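Local coordinates for protein CocE/NonD family hydrolase (PDB 3III) that probably hydrolyses ester or amide bonds as a serine hydrolase of the alpha/beta-hydrolase fold, related to X-Pro dipeptidyl-peptidases, at residues V69-D74 and E148-A153; K140-D145 and V168-V173; I163-V168 and V173-V178; G194-Y199 and V253-I258. One frame throughout, in Å; residues are numbered along the deposited sequence.

Contact 1: residues V69-D74 and E148-A153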
loop_
_atom_site.group_PDB
_atom_site.type_symbol
_atom_site.label_atom_id
_atom_site.label_comp_id
_atom_site.label_asym_id
_atom_site.label_seq_id
_atom_site.Cartn_x
_atom_site.Cartn_y
_atom_site.Cartn_z
ATOM N N VAL A 69 -7.490 -5.438 23.436
ATOM C CA VAL A 69 -6.292 -4.685 23.188
ATOM C C VAL A 69 -6.066 -4.410 21.681
ATOM O O VAL A 69 -6.106 -5.337 20.875
ATOM C CB VAL A 69 -5.072 -5.396 23.683
ATOM C CG1 VAL A 69 -3.807 -4.548 23.340
ATOM C CG2 VAL A 69 -5.219 -5.736 25.185
ATOM N N VAL A 70 -5.911 -3.132 21.358
ATOM C CA VAL A 70 -5.566 -2.661 20.029
ATOM C C VAL A 70 -4.068 -2.363 20.049
ATOM O O VAL A 70 -3.587 -1.678 20.948
ATOM C CB VAL A 70 -6.328 -1.381 19.650
ATOM C CG1 VAL A 70 -5.876 -0.874 18.242
ATOM C CG2 VAL A 70 -7.895 -1.617 19.695
HETATM N N MSE A 71 -3.313 -2.917 19.099
HETATM C CA MSE A 71 -1.847 -2.746 19.083
HETATM C C MSE A 71 -1.346 -2.313 17.729
HETATM O O MSE A 71 -1.956 -2.668 16.704
HETATM C CB MSE A 71 -1.175 -4.068 19.423
HETATM C CG MSE A 71 0.347 -3.932 19.632
HETATM SE SE MSE A 71 1.081 -5.676 20.259
HETATM C CE MSE A 71 0.220 -5.728 22.031
ATOM N N SER A 72 -0.319 -1.451 17.712
ATOM C CA SER A 72 0.430 -1.189 16.500
ATOM C C SER A 72 1.914 -1.171 16.819
ATOM O O SER A 72 2.364 -0.881 17.985
ATOM C CB SER A 72 0.003 0.120 15.817
ATOM O OG SER A 72 0.498 1.241 16.531
ATOM N N ALA A 73 2.718 -1.442 15.786
ATOM C CA ALA A 73 4.184 -1.481 15.957
ATOM C C ALA A 73 4.943 -1.010 14.708
ATOM O O ALA A 73 4.629 -1.377 13.581
ATOM C CB ALA A 73 4.631 -2.853 16.359
ATOM N N ASP A 74 5.998 -0.221 14.942
ATOM C CA ASP A 74 6.840 0.298 13.909
ATOM C C ASP A 74 8.181 0.726 14.516
ATOM O O ASP A 74 8.441 0.545 15.695
ATOM C CB ASP A 74 6.141 1.494 13.231
ATOM C CG ASP A 74 5.785 2.545 14.200
ATOM O OD1 ASP A 74 6.705 3.224 14.681
ATOM O OD2 ASP A 74 4.596 2.617 14.561
ATOM N N GLU A 148 6.192 -11.729 20.135
ATOM C CA GLU A 148 6.407 -11.746 21.590
ATOM C C GLU A 148 5.586 -10.668 22.343
ATOM O O GLU A 148 5.047 -10.924 23.468
ATOM C CB GLU A 148 7.907 -11.669 21.952
ATOM C CG GLU A 148 8.743 -12.856 21.506
ATOM C CD GLU A 148 10.018 -13.057 22.325
ATOM O OE1 GLU A 148 9.854 -13.286 23.534
ATOM O OE2 GLU A 148 11.149 -12.994 21.765
ATOM N N VAL A 149 5.467 -9.484 21.756
ATOM C CA VAL A 149 4.758 -8.410 22.403
ATOM C C VAL A 149 3.239 -8.709 22.433
ATOM O O VAL A 149 2.562 -8.404 23.445
ATOM C CB VAL A 149 5.085 -7.008 21.791
ATOM C CG1 VAL A 149 4.359 -5.903 22.555
ATOM C CG2 VAL A 149 6.657 -6.745 21.809
ATOM N N ILE A 150 2.708 -9.296 21.351
ATOM C CA ILE A 150 1.299 -9.714 21.300
ATOM C C ILE A 150 1.001 -10.678 22.415
ATOM O O ILE A 150 0.032 -10.504 23.151
ATOM C CB ILE A 150 0.909 -10.333 19.911
ATOM C CG1 ILE A 150 0.933 -9.236 18.856
ATOM C CG2 ILE A 150 -0.425 -11.060 19.991
ATOM C CD1 ILE A 150 0.897 -9.733 17.425
ATOM N N GLU A 151 1.844 -11.698 22.558
ATOM C CA GLU A 151 1.628 -12.737 23.556
ATOM C C GLU A 151 1.813 -12.219 24.973
ATOM O O GLU A 151 1.112 -12.652 25.874
ATOM C CB GLU A 151 2.505 -13.957 23.253
ATOM C CG GLU A 151 2.120 -14.631 21.915
ATOM C CD GLU A 151 0.621 -14.999 21.828
ATOM O OE1 GLU A 151 0.177 -15.805 22.695
ATOM O OE2 GLU A 151 -0.104 -14.491 20.925
ATOM N N TRP A 152 2.731 -11.279 25.168
ATOM C CA TRP A 152 2.917 -10.631 26.462
ATOM C C TRP A 152 1.663 -9.824 26.883
ATOM O O TRP A 152 1.195 -9.940 28.022
ATOM C CB TRP A 152 4.121 -9.713 26.392
ATOM C CG TRP A 152 4.298 -8.852 27.616
ATOM C CD1 TRP A 152 4.981 -9.170 28.752
ATOM C CD2 TRP A 152 3.778 -7.555 27.806
ATOM N NE1 TRP A 152 4.915 -8.129 29.642
ATOM C CE2 TRP A 152 4.175 -7.128 29.083
ATOM C CE3 TRP A 152 3.017 -6.690 27.010
ATOM C CZ2 TRP A 152 3.834 -5.872 29.587
ATOM C CZ3 TRP A 152 2.703 -5.446 27.505
ATOM C CH2 TRP A 152 3.097 -5.058 28.792
ATOM N N ALA A 153 1.132 -9.056 25.941
ATOM C CA ALA A 153 -0.045 -8.240 26.127
ATOM C C ALA A 153 -1.238 -9.076 26.533
ATOM O O ALA A 153 -2.013 -8.645 27.357
ATOM C CB ALA A 153 -0.375 -7.473 24.826
#

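Contact 2: residues K140-D145 and V168-V173. With PLM (palmitic acid), chain G.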
loop_
_atom_site.group_PDB
_atom_site.type_symbol
_atom_site.label_atom_id
_atom_site.label_comp_id
_atom_site.label_asym_id
_atom_site.label_seq_id
_atom_site.Cartn_x
_atom_site.Cartn_y
_atom_site.Cartn_z
ATOM N N LYS A 140 11.252 -11.165 8.950
ATOM C CA LYS A 140 10.744 -12.156 9.841
ATOM C C LYS A 140 11.249 -11.932 11.267
ATOM O O LYS A 140 10.491 -12.106 12.198
ATOM C CB LYS A 140 11.160 -13.552 9.404
ATOM C CG LYS A 140 10.504 -14.642 10.302
ATOM C CD LYS A 140 10.761 -15.993 9.717
ATOM C CE LYS A 140 10.143 -17.073 10.535
ATOM N NZ LYS A 140 10.394 -18.374 9.987
ATOM N N ARG A 141 12.516 -11.582 11.428
ATOM C CA ARG A 141 13.062 -11.282 12.759
ATOM C C ARG A 141 12.291 -10.133 13.435
ATOM O O ARG A 141 12.035 -10.151 14.618
ATOM C CB ARG A 141 14.572 -11.010 12.712
ATOM C CG ARG A 141 15.049 -9.722 12.001
ATOM C CD ARG A 141 16.617 -9.624 12.220
ATOM N NE ARG A 141 16.851 -9.442 13.654
ATOM C CZ ARG A 141 18.044 -9.561 14.245
ATOM N NH1 ARG A 141 19.122 -9.818 13.545
ATOM N NH2 ARG A 141 18.147 -9.413 15.550
ATOM N N GLU A 142 11.835 -9.170 12.674
ATOM C CA GLU A 142 11.028 -8.103 13.253
ATOM C C GLU A 142 9.624 -8.649 13.632
ATOM O O GLU A 142 9.087 -8.337 14.687
ATOM C CB GLU A 142 10.883 -6.953 12.250
ATOM C CG GLU A 142 10.081 -5.796 12.733
ATOM C CD GLU A 142 10.015 -4.607 11.741
ATOM O OE1 GLU A 142 10.537 -3.530 12.094
ATOM O OE2 GLU A 142 9.374 -4.725 10.668
ATOM N N ALA A 143 9.027 -9.419 12.738
ATOM C CA ALA A 143 7.807 -10.143 13.030
ATOM C C ALA A 143 7.878 -11.012 14.328
ATOM O O ALA A 143 6.878 -11.110 15.111
ATOM C CB ALA A 143 7.461 -11.006 11.820
ATOM N N GLU A 144 9.000 -11.692 14.536
ATOM C CA GLU A 144 9.168 -12.532 15.744
ATOM C C GLU A 144 9.112 -11.701 17.029
ATOM O O GLU A 144 8.518 -12.136 18.049
ATOM C CB GLU A 144 10.429 -13.390 15.652
ATOM C CG GLU A 144 10.247 -14.508 14.614
ATOM C CD GLU A 144 11.453 -15.397 14.478
ATOM O OE1 GLU A 144 12.291 -15.385 15.415
ATOM O OE2 GLU A 144 11.537 -16.132 13.456
ATOM N N ASP A 145 9.703 -10.499 16.990
ATOM C CA ASP A 145 9.673 -9.599 18.133
ATOM C C ASP A 145 8.227 -9.146 18.410
ATOM O O ASP A 145 7.783 -9.143 19.547
ATOM C CB ASP A 145 10.541 -8.366 17.874
ATOM C CG ASP A 145 12.040 -8.663 17.889
ATOM O OD1 ASP A 145 12.450 -9.690 18.444
ATOM O OD2 ASP A 145 12.787 -7.840 17.316
ATOM N N VAL A 168 -1.493 1.918 9.694
ATOM C CA VAL A 168 -1.293 2.294 8.284
ATOM C C VAL A 168 0.178 2.181 7.925
ATOM O O VAL A 168 1.053 2.486 8.767
ATOM C CB VAL A 168 -1.776 3.772 8.069
ATOM C CG1 VAL A 168 -1.576 4.225 6.636
ATOM C CG2 VAL A 168 -3.312 3.861 8.491
ATOM N N SER A 169 0.418 1.799 6.677
ATOM C CA SER A 169 1.726 1.841 6.010
ATOM C C SER A 169 2.678 0.886 6.764
ATOM O O SER A 169 2.397 -0.296 6.830
ATOM C CB SER A 169 2.241 3.278 5.912
ATOM O OG SER A 169 3.465 3.292 5.186
ATOM N N TYR A 170 3.787 1.350 7.332
ATOM C CA TYR A 170 4.715 0.432 8.075
ATOM C C TYR A 170 3.910 -0.369 9.139
ATOM O O TYR A 170 4.126 -1.561 9.326
ATOM C CB TYR A 170 5.803 1.231 8.785
ATOM C CG TYR A 170 7.029 0.502 9.255
ATOM C CD1 TYR A 170 8.279 0.848 8.740
ATOM C CD2 TYR A 170 6.981 -0.449 10.279
ATOM C CE1 TYR A 170 9.447 0.222 9.188
ATOM C CE2 TYR A 170 8.142 -1.105 10.733
ATOM C CZ TYR A 170 9.378 -0.755 10.165
ATOM O OH TYR A 170 10.535 -1.374 10.628
ATOM N N LEU A 171 2.951 0.302 9.791
ATOM C CA LEU A 171 2.104 -0.291 10.805
ATOM C C LEU A 171 1.147 -1.376 10.259
ATOM O O LEU A 171 0.553 -2.139 11.040
ATOM C CB LEU A 171 1.352 0.792 11.601
ATOM C CG LEU A 171 2.167 1.864 12.378
ATOM C CD1 LEU A 171 2.977 2.795 11.539
ATOM C CD2 LEU A 171 1.139 2.644 13.239
ATOM N N ALA A 172 0.908 -1.361 8.947
ATOM C CA ALA A 172 0.175 -2.404 8.224
ATOM C C ALA A 172 1.091 -3.524 7.751
ATOM O O ALA A 172 0.753 -4.724 7.891
ATOM C CB ALA A 172 -0.613 -1.803 7.028
ATOM N N VAL A 173 2.255 -3.167 7.189
ATOM C CA VAL A 173 3.191 -4.194 6.682
ATOM C C VAL A 173 3.605 -5.141 7.828
ATOM O O VAL A 173 3.634 -6.371 7.665
ATOM C CB VAL A 173 4.475 -3.572 6.065
ATOM C CG1 VAL A 173 5.465 -4.691 5.548
ATOM C CG2 VAL A 173 4.147 -2.553 4.974
HETATM C C1 PLM G . 5.357 5.920 5.500
HETATM O O1 PLM G . 5.368 4.815 6.037
HETATM O O2 PLM G . 4.442 6.163 4.693
HETATM C C2 PLM G . 6.450 6.892 5.807
HETATM C C3 PLM G . 6.167 8.283 5.266
HETATM C C4 PLM G . 7.167 9.364 5.676
HETATM C C5 PLM G . 6.691 10.814 5.366
HETATM C C6 PLM G . 7.802 11.881 5.168
HETATM C C7 PLM G . 7.749 13.219 5.946
HETATM C C8 PLM G . 7.169 14.461 5.217
#

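Contact 3: residues I163-V168 and V173-V178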
loop_
_atom_site.group_PDB
_atom_site.type_symbol
_atom_site.label_atom_id
_atom_site.label_comp_id
_atom_site.label_asym_id
_atom_site.label_seq_id
_atom_site.Cartn_x
_atom_site.Cartn_y
_atom_site.Cartn_z
ATOM N N ILE A 163 -6.055 -9.729 21.323
ATOM C CA ILE A 163 -5.300 -8.659 20.714
ATOM C C ILE A 163 -5.677 -8.546 19.230
ATOM O O ILE A 163 -5.771 -9.544 18.498
ATOM C CB ILE A 163 -3.802 -8.898 20.810
ATOM C CG1 ILE A 163 -3.317 -9.337 22.224
ATOM C CG2 ILE A 163 -3.035 -7.747 20.115
ATOM C CD1 ILE A 163 -3.839 -8.723 23.426
ATOM N N GLY A 164 -5.915 -7.330 18.810
ATOM C CA GLY A 164 -6.129 -6.994 17.423
ATOM C C GLY A 164 -5.104 -5.920 17.020
ATOM O O GLY A 164 -4.906 -4.881 17.710
ATOM N N THR A 165 -4.488 -6.107 15.871
ATOM C CA THR A 165 -3.545 -5.123 15.355
ATOM C C THR A 165 -4.173 -4.206 14.340
ATOM O O THR A 165 -5.159 -4.570 13.670
ATOM C CB THR A 165 -2.315 -5.804 14.768
ATOM O OG1 THR A 165 -2.724 -6.735 13.773
ATOM C CG2 THR A 165 -1.475 -6.528 15.868
ATOM N N ASN A 166 -3.635 -2.983 14.237
ATOM C CA ASN A 166 -4.294 -1.952 13.445
ATOM C C ASN A 166 -3.321 -0.852 13.130
ATOM O O ASN A 166 -2.556 -0.446 14.006
ATOM C CB ASN A 166 -5.432 -1.370 14.295
ATOM C CG ASN A 166 -6.359 -0.439 13.554
ATOM O OD1 ASN A 166 -6.126 -0.022 12.417
ATOM N ND2 ASN A 166 -7.466 -0.062 14.241
ATOM N N GLY A 167 -3.362 -0.319 11.922
ATOM C CA GLY A 167 -2.500 0.776 11.582
ATOM C C GLY A 167 -2.182 0.839 10.082
ATOM O O GLY A 167 -2.505 -0.081 9.342
ATOM N N VAL A 168 -1.493 1.918 9.694
ATOM C CA VAL A 168 -1.293 2.294 8.284
ATOM C C VAL A 168 0.178 2.181 7.925
ATOM O O VAL A 168 1.053 2.486 8.767
ATOM C CB VAL A 168 -1.776 3.772 8.069
ATOM C CG1 VAL A 168 -1.576 4.225 6.636
ATOM C CG2 VAL A 168 -3.312 3.861 8.491
ATOM N N VAL A 173 2.255 -3.167 7.189
ATOM C CA VAL A 173 3.191 -4.194 6.682
ATOM C C VAL A 173 3.605 -5.141 7.828
ATOM O O VAL A 173 3.634 -6.371 7.665
ATOM C CB VAL A 173 4.475 -3.572 6.065
ATOM C CG1 VAL A 173 5.465 -4.691 5.548
ATOM C CG2 VAL A 173 4.147 -2.553 4.974
ATOM N N THR A 174 3.876 -4.579 9.003
ATOM C CA THR A 174 4.258 -5.398 10.162
ATOM C C THR A 174 3.137 -6.354 10.605
ATOM O O THR A 174 3.413 -7.362 11.235
ATOM C CB THR A 174 4.705 -4.553 11.348
ATOM O OG1 THR A 174 3.706 -3.566 11.682
ATOM C CG2 THR A 174 6.021 -3.832 11.067
ATOM N N GLN A 175 1.891 -6.010 10.294
ATOM C CA GLN A 175 0.748 -6.929 10.585
ATOM C C GLN A 175 0.736 -8.093 9.631
ATOM O O GLN A 175 0.552 -9.207 10.061
ATOM C CB GLN A 175 -0.564 -6.210 10.488
ATOM C CG GLN A 175 -0.709 -5.051 11.480
ATOM C CD GLN A 175 -2.106 -4.445 11.354
ATOM O OE1 GLN A 175 -3.096 -5.153 11.555
ATOM N NE2 GLN A 175 -2.184 -3.132 11.034
ATOM N N TRP A 176 0.946 -7.863 8.331
ATOM C CA TRP A 176 1.027 -9.011 7.433
ATOM C C TRP A 176 2.124 -9.941 7.933
ATOM O O TRP A 176 1.962 -11.161 7.982
ATOM C CB TRP A 176 1.355 -8.579 5.996
ATOM C CG TRP A 176 0.302 -7.750 5.281
ATOM C CD1 TRP A 176 0.502 -6.506 4.723
ATOM C CD2 TRP A 176 -1.062 -8.115 4.969
ATOM N NE1 TRP A 176 -0.660 -6.062 4.145
ATOM C CE2 TRP A 176 -1.616 -7.049 4.227
ATOM C CE3 TRP A 176 -1.860 -9.264 5.205
ATOM C CZ2 TRP A 176 -2.944 -7.049 3.778
ATOM C CZ3 TRP A 176 -3.172 -9.272 4.710
ATOM C CH2 TRP A 176 -3.701 -8.172 4.011
ATOM N N TRP A 177 3.263 -9.363 8.240
ATOM C CA TRP A 177 4.373 -10.141 8.799
ATOM C C TRP A 177 4.019 -10.967 10.072
ATOM O O TRP A 177 4.155 -12.198 10.072
ATOM C CB TRP A 177 5.629 -9.256 9.019
ATOM C CG TRP A 177 6.542 -9.323 7.807
ATOM C CD1 TRP A 177 6.787 -8.335 6.895
ATOM C CD2 TRP A 177 7.307 -10.460 7.374
ATOM N NE1 TRP A 177 7.645 -8.782 5.949
ATOM C CE2 TRP A 177 7.976 -10.084 6.201
ATOM C CE3 TRP A 177 7.471 -11.761 7.850
ATOM C CZ2 TRP A 177 8.804 -10.966 5.507
ATOM C CZ3 TRP A 177 8.300 -12.629 7.176
ATOM C CH2 TRP A 177 8.962 -12.236 6.029
ATOM N N VAL A 178 3.589 -10.302 11.137
ATOM C CA VAL A 178 3.373 -11.053 12.410
ATOM C C VAL A 178 2.231 -12.074 12.257
ATOM O O VAL A 178 2.285 -13.184 12.790
ATOM C CB VAL A 178 3.183 -10.099 13.615
ATOM C CG1 VAL A 178 1.779 -9.440 13.633
ATOM C CG2 VAL A 178 3.482 -10.810 14.912
#

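Contact 4: residues G194-Y199 and V253-I258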
loop_
_atom_site.group_PDB
_atom_site.type_symbol
_atom_site.label_atom_id
_atom_site.label_comp_id
_atom_site.label_asym_id
_atom_site.label_seq_id
_atom_site.Cartn_x
_atom_site.Cartn_y
_atom_site.Cartn_z
ATOM N N GLY A 194 -0.927 -1.733 3.387
ATOM C CA GLY A 194 0.447 -2.197 3.538
ATOM C C GLY A 194 0.916 -3.203 2.505
ATOM O O GLY A 194 0.262 -4.210 2.259
ATOM N N LEU A 195 2.111 -2.940 1.968
ATOM C CA LEU A 195 2.793 -3.871 1.105
ATOM C C LEU A 195 3.231 -5.112 1.887
ATOM O O LEU A 195 3.185 -5.151 3.108
ATOM C CB LEU A 195 4.022 -3.202 0.453
ATOM C CG LEU A 195 5.160 -2.700 1.362
ATOM C CD1 LEU A 195 6.167 -3.750 1.652
ATOM C CD2 LEU A 195 5.824 -1.451 0.687
ATOM N N ASN A 196 3.652 -6.135 1.161
ATOM C CA ASN A 196 4.218 -7.306 1.792
ATOM C C ASN A 196 5.233 -8.104 0.946
ATOM O O ASN A 196 5.597 -9.194 1.305
ATOM C CB ASN A 196 3.089 -8.176 2.312
ATOM C CG ASN A 196 2.045 -8.409 1.294
ATOM O OD1 ASN A 196 2.311 -8.971 0.258
ATOM N ND2 ASN A 196 0.833 -7.902 1.554
ATOM N N ASP A 197 5.706 -7.509 -0.154
ATOM C CA ASP A 197 6.756 -8.058 -1.012
ATOM C C ASP A 197 7.644 -6.911 -1.442
ATOM O O ASP A 197 7.357 -6.221 -2.389
ATOM C CB ASP A 197 6.149 -8.776 -2.217
ATOM C CG ASP A 197 7.214 -9.468 -3.120
ATOM O OD1 ASP A 197 8.438 -9.154 -3.025
ATOM O OD2 ASP A 197 6.768 -10.283 -3.988
HETATM N N MSE A 198 8.700 -6.668 -0.690
HETATM C CA MSE A 198 9.501 -5.474 -0.886
HETATM C C MSE A 198 10.091 -5.404 -2.270
HETATM O O MSE A 198 10.139 -4.317 -2.851
HETATM C CB MSE A 198 10.639 -5.381 0.143
HETATM C CG MSE A 198 10.169 -4.991 1.483
HETATM SE SE MSE A 198 11.682 -4.816 2.777
HETATM C CE MSE A 198 12.505 -3.151 1.963
ATOM N N TYR A 199 10.597 -6.521 -2.786
ATOM C CA TYR A 199 11.204 -6.488 -4.104
ATOM C C TYR A 199 10.232 -5.979 -5.203
ATOM O O TYR A 199 10.615 -5.240 -6.081
ATOM C CB TYR A 199 11.716 -7.891 -4.492
ATOM C CG TYR A 199 12.391 -7.855 -5.790
ATOM C CD1 TYR A 199 13.734 -7.488 -5.887
ATOM C CD2 TYR A 199 11.690 -8.133 -6.963
ATOM C CE1 TYR A 199 14.375 -7.392 -7.176
ATOM C CE2 TYR A 199 12.296 -8.055 -8.179
ATOM C CZ TYR A 199 13.644 -7.695 -8.296
ATOM O OH TYR A 199 14.210 -7.600 -9.556
ATOM N N VAL A 253 6.267 -11.718 2.413
ATOM C CA VAL A 253 5.516 -12.414 3.449
ATOM C C VAL A 253 4.859 -13.691 2.863
ATOM O O VAL A 253 4.210 -13.593 1.799
ATOM C CB VAL A 253 4.375 -11.498 4.041
ATOM C CG1 VAL A 253 3.504 -12.291 5.083
ATOM C CG2 VAL A 253 4.963 -10.195 4.641
ATOM N N PRO A 254 4.928 -14.834 3.585
ATOM C CA PRO A 254 4.180 -16.065 3.192
ATOM C C PRO A 254 2.709 -15.926 3.608
ATOM O O PRO A 254 2.273 -16.483 4.618
ATOM C CB PRO A 254 4.886 -17.194 3.950
ATOM C CG PRO A 254 5.423 -16.543 5.189
ATOM C CD PRO A 254 5.730 -15.057 4.807
ATOM N N LEU A 255 1.967 -15.220 2.773
ATOM C CA LEU A 255 0.617 -14.751 3.086
ATOM C C LEU A 255 -0.405 -15.874 3.328
ATOM O O LEU A 255 -1.324 -15.693 4.104
ATOM C CB LEU A 255 0.124 -13.860 1.953
ATOM C CG LEU A 255 0.828 -12.497 1.825
ATOM C CD1 LEU A 255 0.423 -11.854 0.523
ATOM C CD2 LEU A 255 0.480 -11.577 2.978
ATOM N N SER A 256 -0.228 -17.026 2.669
ATOM C CA SER A 256 -1.142 -18.134 2.825
ATOM C C SER A 256 -1.084 -18.804 4.206
ATOM O O SER A 256 -1.917 -19.650 4.544
ATOM C CB SER A 256 -0.899 -19.161 1.718
ATOM O OG SER A 256 0.346 -19.785 1.880
ATOM N N GLN A 257 -0.072 -18.491 4.981
ATOM C CA GLN A 257 -0.020 -18.869 6.389
ATOM C C GLN A 257 -0.973 -18.076 7.266
ATOM O O GLN A 257 -1.229 -18.459 8.430
ATOM C CB GLN A 257 1.397 -18.666 6.898
ATOM C CG GLN A 257 2.423 -19.624 6.199
ATOM C CD GLN A 257 3.839 -19.495 6.717
ATOM O OE1 GLN A 257 4.110 -18.824 7.713
ATOM N NE2 GLN A 257 4.752 -20.161 6.058
ATOM N N ILE A 258 -1.451 -16.939 6.776
ATOM C CA ILE A 258 -2.327 -16.092 7.630
ATOM C C ILE A 258 -3.714 -16.716 7.756
ATOM O O ILE A 258 -4.404 -16.997 6.730
ATOM C CB ILE A 258 -2.433 -14.676 7.088
ATOM C CG1 ILE A 258 -1.065 -14.014 7.138
ATOM C CG2 ILE A 258 -3.479 -13.862 7.822
ATOM C CD1 ILE A 258 -1.079 -12.617 6.485
HETATM O O HOH W 1 3.776 -11.693 -0.167
#

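Contact 1: residues V69-D74 and E148-A153
Met71, a selenomethionine in the crystal, carries this contact by lying against Val149, Ile150 and Ala153. All four residues are buried. The interaction is apolar, and no polar bond joins the two segments. The selenium touches two side chains of the helix. SE lies 3.8 Å from Ile150 CG1 and 4.0 Å from Val149 CG1. The Met71 side chain runs obliquely across both branched residues. It leaves the strand with CG anti to the backbone N (chi1 -171°) and stays extended to SE. There it bends (chi3 -67°), which turns the terminal methyl along the helix. Met71 CE then reaches Ala153 CB at 3.3 Å, a carbon pair so tight that its exact length is doubtful. The same methyl lies 3.8 Å from Val149 O, whose helical bond is made with Ala153 N.

The rest is strand and helix packing. Val123 of strand 119-124 touches both Met71 and Val149. Ile163 of strand 162-168 touches Ile150 and Ala153. The short axes run nearly antiparallel, at 157°, and approach to 10.4 Å. A helix laid antiparallel on neighbouring parallel strands of the central sheet is the helix-on-sheet packing of alpha/beta folds, here the alpha/beta-hydrolase fold of this family.

Contact 2: residues K140-D145 and V168-V173
Glu142 and Tyr170 meet through a single buried hydrogen bond, and they account for the surface covered here. Tyr170 OH donates to Glu142 OE1 over 2.6 Å. The two side chains approach each other head-on. OE1 sits at the edge of the phenol ring, close to its plane, and uses its syn lone pair. The carboxylate is turned 65° against the ring. Glu142 has CG anti to the backbone N and an extended chain, which carries the carboxylate out from helix 140-154 to the phenol. Its second oxygen, OE2, is hydrogen-bonded to Trp138 N.

Ser169, just before Tyr170, is probably the nucleophile. Its backbone is strained (phi 63°, psi -119°), as at a nucleophile elbow, and its OG is bonded to His274 NE2. Ser169 OG also donates to O1 of the palmitic acid at 2.6 Å. Tyr76 OH binds the same ligand, consistent with an oxyanion-hole role like that of the corresponding tyrosine in cocaine esterase.

With a donor on each oxygen, and a place near the start of its helix, Glu142 is probably ionised. The short bond fixes the far end of the tyrosine beside the probable nucleophile.

Contact 3: residues I163-V168 and V173-V178
Strand 162-168 and helix 170-179 form the first half of a beta-alpha-beta unit, and the sharp turn between them is the probable nucleophile elbow. Thr165 and Gln175 join the two elements by their polar ends. Thr165 OG1 donates to Gln175 OE1 at 2.7 Å. The hydroxyl lies above the carbonyl plane, 40° out of it, and the side chains run past one another, oppositely directed. Thr165 OG1 stands between its own backbone N and carbonyl carbon (chi1 56°), which turns it to the helix. Gln175 is extended beyond CG and lays its amide against the strand backbone.

Gln175 NE2 comes within 3.2 Å of Gly167 N, but both are donors and do not bond. NE2 is satisfied by Leu171 O and Ile190 O. The buried amide is thus fixed at both ends, and its bond to Ile190 ties it to the next strand as well.

The short axes approach to 8.6 Å and run at 147°. Thr165 also packs on Tyr146 of helix 140-154 and on Leu186 and Met189 of strand 186-192. On the other side of the strand, Asn166 is hydrogen-bonded to Tyr303 and Gln312.

Contact 4: residues G194-Y199 and V253-I258
This is a buried loop-to-loop contact. It joins the loop between strand 186-192 and helix 198-203 to the loop that leads into strand 262-267. One backbone bond holds it: Val253 N donates to Asn196 O over 2.8 Å, with an N-H...O angle of 170°. The bond is nearly straight at both ends.

Beside it, Val253 CG2 packs on Asn196 CB at 3.6 Å. Leu255 meets the same asparagine further out. Its two methyls sit over one face of the side-chain amide, with CD1 3.5 Å from Asn196 OD1, and the two side chains cross at about a right angle. Asn196 has CG placed between its backbone N and carbonyl carbon (chi1 49°), which turns one face of the amide to Leu255. Asn196 ND2 is bonded to Gly277 O. A water lies within bonding distance of Asn196 OD1 (3.1 Å) and Val253 O (2.8 Å) and may link them. Pro254 is the centre of an inverse gamma turn; the residues before and after it both point to the partner loop.

Helix 170-179 covers one side of the contact, where Trp176 touches Asn196 and Trp177 touches Val253. Helix 275-284 lies against Leu255 through Glu280 and Gln284.

Overall arrangement
Contacts 1 to 3 pack helices 140-154 and 170-179 on the central sheet and on each other. Contacts 1 and 3 lie on neighbouring strands, their centres about 9 Å apart, joined by probable backbone hydrogen bonds between Val69, Met71 and Gly164. Contacts 2 and 3 share helix 170-179, centres about 7 Å apart. Contact 4 lies beyond that helix, joined to contact 3 by a probable bond from Trp176 NE1 to Gly194 O. It is about 19 Å from contact 1, centre to centre. Ser169 of contact 2 binds the palmitic acid, at the probable active site; the side chain of Asn196 is about 14 Å from it. His274, partner of Ser169, also binds Leu195 N.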